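Local coordinates for YncI copper-binding domain-containing protein (Nocardia farcinica, PDB 3ESM) that is of unknown function but carries an immunoglobulin-like YcnI-type domain and may bind copper at the membrane, at residues Val5-Pro10 against Val20-Pro25; Arg47-Pro52 against Arg87-Ile92. The protein carries 2 engineered substitutions. All coordinates share one frame; numbering follows the deposited sequence.

How the contacts relate
Both contacts belong to one four-stranded antiparallel sheet. Its order is 6-8, 18-25, 85-93, 45-48, so contact 1 pairs the two strands at one edge and contact 2 the two at the other. Their centres are about 11 Å apart. The inner strands are neighbours and join the contacts directly: Phe22 N lies 2.8 Å from Phe88 O, a probable hydrogen bond, and Val24 CG2 packs 3.6 Å from Phe88 CD2. Along the chain, contact 1 closes before contact 2 opens. Contact 1 is a local hairpin, whereas contact 2 joins parts far apart in sequence. Together they complete one sheet of the immunoglobulin-like domain.

Contact 1: residues Val5-Pro10 against Val20-Pro25; sequences VTADAP and VTFRVP
Thr6 and Arg23 form a hydrogen-bonded antiparallel pair, and so do Asp8 and Thr21. Ala7 and Phe22 make the non-hydrogen-bonded pair between them. The axes of strands 6-8 and 20-25 come within 4.7 Å and run at 156° to each other. Thr6 N donates to Arg23 O and Arg23 N to Thr6 O, both at 3.0 Å. Beyond Ala7, Asp8 N donates to Thr21 O. Thr21 N returns the bond to Asp8 O at 2.9 Å. Weaker CA-H...O contacts fill the steps between, such as Phe22 CA to Thr6 O.

The side chains of Ala7 and Phe22 share the inner face. Ala7 CB meets the CD1-CE1 side of the Phe22 ring obliquely, 3.9 Å from CE1. The ring is placed there by a first torsion that sets CG beside the backbone N and anti to the carbonyl carbon (chi1 -64°). Beyond the pair, Phe22 meets Phe103 edge-to-face, while Ala7 touches Leu135. At one end Val5 CG2 packs 4.0 Å from Pro25 CD, with the two side chains nearly perpendicular. At the other, Ala9 CB meets Val20 CG2.

Thr6 and Arg23 lie alongside each other on the outer face, with OG1 of Thr6 3.5 Å from Arg23 CB. The arginine then extends away and makes a cation-pi contact with Phe85. A water hydrogen-bonds to Thr6 OG1 and donates to Thr21 O, giving that carbonyl a second donor besides Asp8 N. Another water binds Thr21 OG1 at 2.7 Å and reaches Asp8 O only weakly. This is a beta hairpin with a long connection, at the edge of one sheet of the immunoglobulin-like fold.

Contact 2: residues Arg47-Pro52 against Arg87-Ile92; sequences RTEPMP and RFVVSI. Engineered in segment 47-52: Met51 (natural residue Leu).
Val89 O and Glu49 O are bridged by one water, which donates to both, at 2.6 Å to Val89 O and 2.8 Å to Glu49 O. It links the backbones where they part. Before that point they pair directly. Ser91 N donates to Arg47 O at 2.8 Å, and Val90 CA also approaches this carbonyl in a CA-H...O contact. The return bond runs from Arg47 N to Ser91 O at 2.9 Å. Arg47 and Ser91 are thus a hydrogen-bonded antiparallel pair, and Thr48 with Val90 is the non-hydrogen-bonded pair beside it.

The Glu49 side chain reaches back over Val89. Its CG sits between the backbone N and the carbonyl carbon (chi1 57°), and the chain then extends. The carboxylate lies against the valine, with OE2 3.6 Å from Val89 CG1 and OE1 beside CB and CG2. Arg87 NH1 is 5.0 Å from Glu49 OE1, too far for a bond, though the opposite charges may attract.

On the Thr48-Val90 face, Thr48 CG2 meets Val90 CG2, and both residues also touch Trp71. Met51, an engineered residue that is leucine in nature, spans the wider gap between the segments. In the conformer described, one of two, its chain is extended throughout, with CG anti to the backbone N (chi1 -171°). This carries the sulfur and methyl to the CD1-CE1 side of Phe88. SD is 4.8 Å from the Phe88 ring centroid. The approach is oblique, a Met-aromatic contact. Trp54 meets the same ring edge-to-face, and Trp71 also touches both Phe88 and Met51. The backbone ladder joins edge strand 45-48 to strand 85-93. Phe88 packs with Trp54 and Trp71 between the sheets of the immunoglobulin-like beta sandwich, and the Met51 side chain borders that cluster.

Contact 1: residues Val5-Pro10 against Val20-Pro25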
loop_
_atom_site.group_PDB
_atom_site.type_symbol
_atom_site.label_atom_id
_atom_site.label_comp_id
_atom_site.label_asym_id
_atom_site.label_seq_id
_atom_site.Cartn_x
_atom_site.Cartn_y
_atom_site.Cartn_z
ATOM N N VAL A 5 8.194 -1.828 -13.706
ATOM C CA VAL A 5 9.131 -1.632 -12.599
ATOM C C VAL A 5 10.368 -2.440 -12.904
ATOM O O VAL A 5 10.283 -3.628 -13.230
ATOM C CB VAL A 5 8.550 -2.108 -11.258
ATOM C CG1 VAL A 5 9.649 -2.104 -10.201
ATOM C CG2 VAL A 5 7.388 -1.218 -10.867
ATOM N N THR A 6 11.532 -1.829 -12.808
ATOM C CA THR A 6 12.736 -2.603 -13.058
ATOM C C THR A 6 13.554 -2.750 -11.795
ATOM O O THR A 6 13.399 -1.958 -10.867
ATOM C CB THR A 6 13.593 -1.982 -14.153
ATOM O OG1 THR A 6 14.026 -0.661 -13.768
ATOM C CG2 THR A 6 12.793 -1.915 -15.444
ATOM N N ALA A 7 14.398 -3.785 -11.773
ATOM C CA ALA A 7 15.317 -4.017 -10.669
ATOM C C ALA A 7 16.704 -3.985 -11.274
ATOM O O ALA A 7 16.948 -4.576 -12.327
ATOM C CB ALA A 7 15.059 -5.368 -10.011
ATOM N N ASP A 8 17.609 -3.261 -10.648
ATOM C CA ASP A 8 18.980 -3.201 -11.135
ATOM C C ASP A 8 19.951 -3.405 -9.988
ATOM O O ASP A 8 19.794 -2.819 -8.914
ATOM C CB ASP A 8 19.256 -1.858 -11.808
ATOM C CG ASP A 8 20.413 -1.927 -12.791
ATOM O OD1 ASP A 8 20.233 -2.506 -13.886
ATOM O OD2 ASP A 8 21.501 -1.404 -12.467
ATOM N N ALA A 9 20.962 -4.237 -10.230
ATOM C CA ALA A 9 21.971 -4.538 -9.240
ATOM C C ALA A 9 23.119 -5.225 -9.991
ATOM O O ALA A 9 23.188 -6.452 -10.047
ATOM C CB ALA A 9 21.408 -5.440 -8.190
ATOM N N PRO A 10 24.001 -4.425 -10.613
ATOM C CA PRO A 10 25.067 -4.965 -11.474
ATOM C C PRO A 10 25.907 -6.050 -10.791
ATOM O O PRO A 10 26.134 -7.122 -11.370
ATOM C CB PRO A 10 25.910 -3.724 -11.799
ATOM C CG PRO A 10 24.897 -2.603 -11.788
ATOM C CD PRO A 10 24.005 -2.952 -10.590
ATOM N N VAL A 20 20.209 -2.917 -4.441
ATOM C CA VAL A 20 19.205 -3.138 -5.489
ATOM C C VAL A 20 18.377 -1.891 -5.667
ATOM O O VAL A 20 17.870 -1.348 -4.689
ATOM C CB VAL A 20 18.274 -4.315 -5.116
ATOM C CG1 VAL A 20 17.202 -4.571 -6.203
ATOM C CG2 VAL A 20 19.115 -5.554 -4.917
ATOM N N THR A 21 18.278 -1.425 -6.905
ATOM C CA THR A 21 17.551 -0.200 -7.198
ATOM C C THR A 21 16.298 -0.577 -7.954
ATOM O O THR A 21 16.384 -1.224 -8.999
ATOM C CB THR A 21 18.389 0.729 -8.085
ATOM O OG1 THR A 21 19.497 1.259 -7.341
ATOM C CG2 THR A 21 17.519 1.887 -8.631
ATOM N N PHE A 22 15.130 -0.195 -7.427
ATOM C CA PHE A 22 13.841 -0.425 -8.105
ATOM C C PHE A 22 13.418 0.878 -8.743
ATOM O O PHE A 22 13.256 1.875 -8.044
ATOM C CB PHE A 22 12.772 -0.904 -7.114
ATOM C CG PHE A 22 13.093 -2.231 -6.520
ATOM C CD1 PHE A 22 12.830 -3.396 -7.229
ATOM C CD2 PHE A 22 13.686 -2.318 -5.275
ATOM C CE1 PHE A 22 13.156 -4.634 -6.691
ATOM C CE2 PHE A 22 14.026 -3.564 -4.719
ATOM C CZ PHE A 22 13.776 -4.714 -5.436
ATOM N N ARG A 23 13.286 0.889 -10.070
ATOM C CA ARG A 23 12.886 2.110 -10.757
ATOM C C ARG A 23 11.440 1.926 -11.145
ATOM O O ARG A 23 11.099 0.999 -11.884
ATOM C CB ARG A 23 13.748 2.354 -11.991
ATOM C CG ARG A 23 13.489 3.700 -12.638
ATOM C CD ARG A 23 14.504 3.981 -13.749
ATOM N NE ARG A 23 14.418 5.369 -14.168
ATOM C CZ ARG A 23 13.949 5.759 -15.342
ATOM N NH1 ARG A 23 13.548 4.850 -16.218
ATOM N NH2 ARG A 23 13.898 7.057 -15.642
ATOM N N VAL A 24 10.594 2.815 -10.632
ATOM C CA VAL A 24 9.153 2.679 -10.739
ATOM C C VAL A 24 8.509 3.791 -11.560
ATOM O O VAL A 24 8.676 4.974 -11.230
ATOM C CB VAL A 24 8.554 2.767 -9.336
ATOM C CG1 VAL A 24 7.005 2.666 -9.378
ATOM C CG2 VAL A 24 9.210 1.684 -8.431
ATOM N N PRO A 25 7.751 3.421 -12.605
ATOM C CA PRO A 25 7.103 4.442 -13.437
ATOM C C PRO A 25 5.746 4.799 -12.890
ATOM O O PRO A 25 5.033 3.924 -12.455
ATOM C CB PRO A 25 6.861 3.705 -14.746
ATOM C CG PRO A 25 6.563 2.267 -14.292
ATOM C CD PRO A 25 7.525 2.057 -13.133
HETATM O O HOH W 1 15.844 -0.313 -11.721
HETATM O O HOH W 2 21.576 -0.466 -7.419
#

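Contact 2: residues Arg47-Pro52 against Arg87-Ile92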
loop_
_atom_site.group_PDB
_atom_site.type_symbol
_atom_site.label_atom_id
_atom_site.label_comp_id
_atom_site.label_asym_id
_atom_site.label_seq_id
_atom_site.Cartn_x
_atom_site.Cartn_y
_atom_site.Cartn_z
ATOM N N ARG A 47 18.823 -2.756 4.291
ATOM C CA ARG A 47 18.956 -1.388 4.761
ATOM C C ARG A 47 18.576 -0.500 3.604
ATOM O O ARG A 47 19.081 -0.680 2.494
ATOM C CB ARG A 47 20.431 -1.068 5.113
ATOM C CG ARG A 47 20.991 -1.781 6.326
ATOM C CD ARG A 47 22.533 -1.919 6.279
ATOM N NE ARG A 47 23.229 -0.702 5.875
ATOM C CZ ARG A 47 23.871 0.113 6.716
ATOM N NH1 ARG A 47 23.902 -0.160 8.018
ATOM N NH2 ARG A 47 24.473 1.211 6.263
ATOM N N THR A 48 17.716 0.480 3.857
ATOM C CA THR A 48 17.388 1.464 2.845
ATOM C C THR A 48 18.301 2.667 2.956
ATOM O O THR A 48 19.009 2.861 3.954
ATOM C CB THR A 48 15.934 1.964 2.992
ATOM O OG1 THR A 48 15.728 2.463 4.325
ATOM C CG2 THR A 48 14.959 0.816 2.722
ATOM N N GLU A 49 18.318 3.488 1.923
ATOM C CA GLU A 49 19.071 4.708 2.074
ATOM C C GLU A 49 18.135 5.880 2.184
ATOM O O GLU A 49 17.012 5.841 1.679
ATOM C CB GLU A 49 20.081 4.890 0.971
ATOM C CG GLU A 49 19.517 4.889 -0.393
ATOM C CD GLU A 49 20.611 4.898 -1.429
ATOM O OE1 GLU A 49 20.515 5.703 -2.389
ATOM O OE2 GLU A 49 21.572 4.100 -1.272
ATOM N N PRO A 50 18.600 6.926 2.862
ATOM C CA PRO A 50 17.783 8.077 3.201
ATOM C C PRO A 50 17.226 8.650 1.917
ATOM O O PRO A 50 17.939 8.764 0.922
ATOM C CB PRO A 50 18.788 9.032 3.850
ATOM C CG PRO A 50 19.887 8.124 4.340
ATOM C CD PRO A 50 20.003 7.100 3.270
ATOM N N MET A 51 15.935 8.944 1.937
ATOM C CA MET A 51 15.209 9.430 0.776
ATOM C C MET A 51 14.378 10.614 1.286
ATOM O O MET A 51 13.309 10.380 1.862
ATOM C CB MET A 51 14.293 8.269 0.322
ATOM C CG MET A 51 13.559 8.410 -0.989
ATOM S SD MET A 51 12.776 6.826 -1.519
ATOM C CE MET A 51 11.919 7.410 -2.956
ATOM N N PRO A 52 14.848 11.866 1.107
ATOM C CA PRO A 52 14.084 12.981 1.644
ATOM C C PRO A 52 12.633 12.937 1.182
ATOM O O PRO A 52 12.357 12.702 -0.020
ATOM C CB PRO A 52 14.820 14.220 1.088
ATOM C CG PRO A 52 16.231 13.723 0.958
ATOM C CD PRO A 52 16.055 12.325 0.388
ATOM N N ARG A 87 13.460 6.139 -8.215
ATOM C CA ARG A 87 14.259 5.017 -7.727
ATOM C C ARG A 87 14.071 4.791 -6.225
ATOM O O ARG A 87 14.006 5.742 -5.435
ATOM C CB ARG A 87 15.747 5.229 -8.024
ATOM C CG ARG A 87 16.126 5.257 -9.489
ATOM C CD ARG A 87 17.621 5.620 -9.601
ATOM N NE ARG A 87 17.929 6.749 -8.716
ATOM C CZ ARG A 87 18.654 6.667 -7.596
ATOM N NH1 ARG A 87 19.184 5.506 -7.212
ATOM N NH2 ARG A 87 18.866 7.757 -6.855
ATOM N N PHE A 88 13.950 3.530 -5.845
ATOM C CA PHE A 88 13.813 3.146 -4.448
ATOM C C PHE A 88 14.945 2.148 -4.250
ATOM O O PHE A 88 15.013 1.129 -4.965
ATOM C CB PHE A 88 12.466 2.458 -4.240
ATOM C CG PHE A 88 11.291 3.364 -4.429
ATOM C CD1 PHE A 88 10.788 4.096 -3.362
ATOM C CD2 PHE A 88 10.682 3.478 -5.677
ATOM C CE1 PHE A 88 9.696 4.936 -3.533
ATOM C CE2 PHE A 88 9.589 4.320 -5.848
ATOM C CZ PHE A 88 9.111 5.041 -4.777
ATOM N N VAL A 89 15.788 2.391 -3.254
ATOM C CA VAL A 89 17.046 1.642 -3.160
ATOM C C VAL A 89 17.165 0.903 -1.831
ATOM O O VAL A 89 16.924 1.457 -0.738
ATOM C CB VAL A 89 18.264 2.579 -3.289
ATOM C CG1 VAL A 89 19.537 1.784 -3.089
ATOM C CG2 VAL A 89 18.239 3.308 -4.622
ATOM N N VAL A 90 17.466 -0.390 -1.916
ATOM C CA VAL A 90 17.630 -1.161 -0.697
ATOM C C VAL A 90 18.863 -2.062 -0.839
ATOM O O VAL A 90 19.057 -2.681 -1.875
ATOM C CB VAL A 90 16.357 -1.979 -0.370
ATOM C CG1 VAL A 90 16.039 -3.019 -1.477
ATOM C CG2 VAL A 90 16.405 -2.615 1.045
ATOM N N SER A 91 19.676 -2.116 0.203
ATOM C CA SER A 91 20.863 -2.960 0.198
ATOM C C SER A 91 20.547 -4.233 0.954
ATOM O O SER A 91 20.199 -4.179 2.128
ATOM C CB SER A 91 22.008 -2.236 0.891
ATOM O OG SER A 91 23.103 -3.114 1.078
ATOM N N ILE A 92 20.672 -5.378 0.284
ATOM C CA ILE A 92 20.242 -6.621 0.910
ATOM C C ILE A 92 21.245 -7.738 0.689
ATOM O O ILE A 92 22.025 -7.729 -0.287
ATOM C CB ILE A 92 18.887 -7.089 0.326
ATOM C CG1 ILE A 92 19.000 -7.360 -1.182
ATOM C CG2 ILE A 92 17.823 -6.046 0.622
ATOM C CD1 ILE A 92 17.709 -7.891 -1.877
HETATM O O HOH W 3 16.003 3.615 0.350
#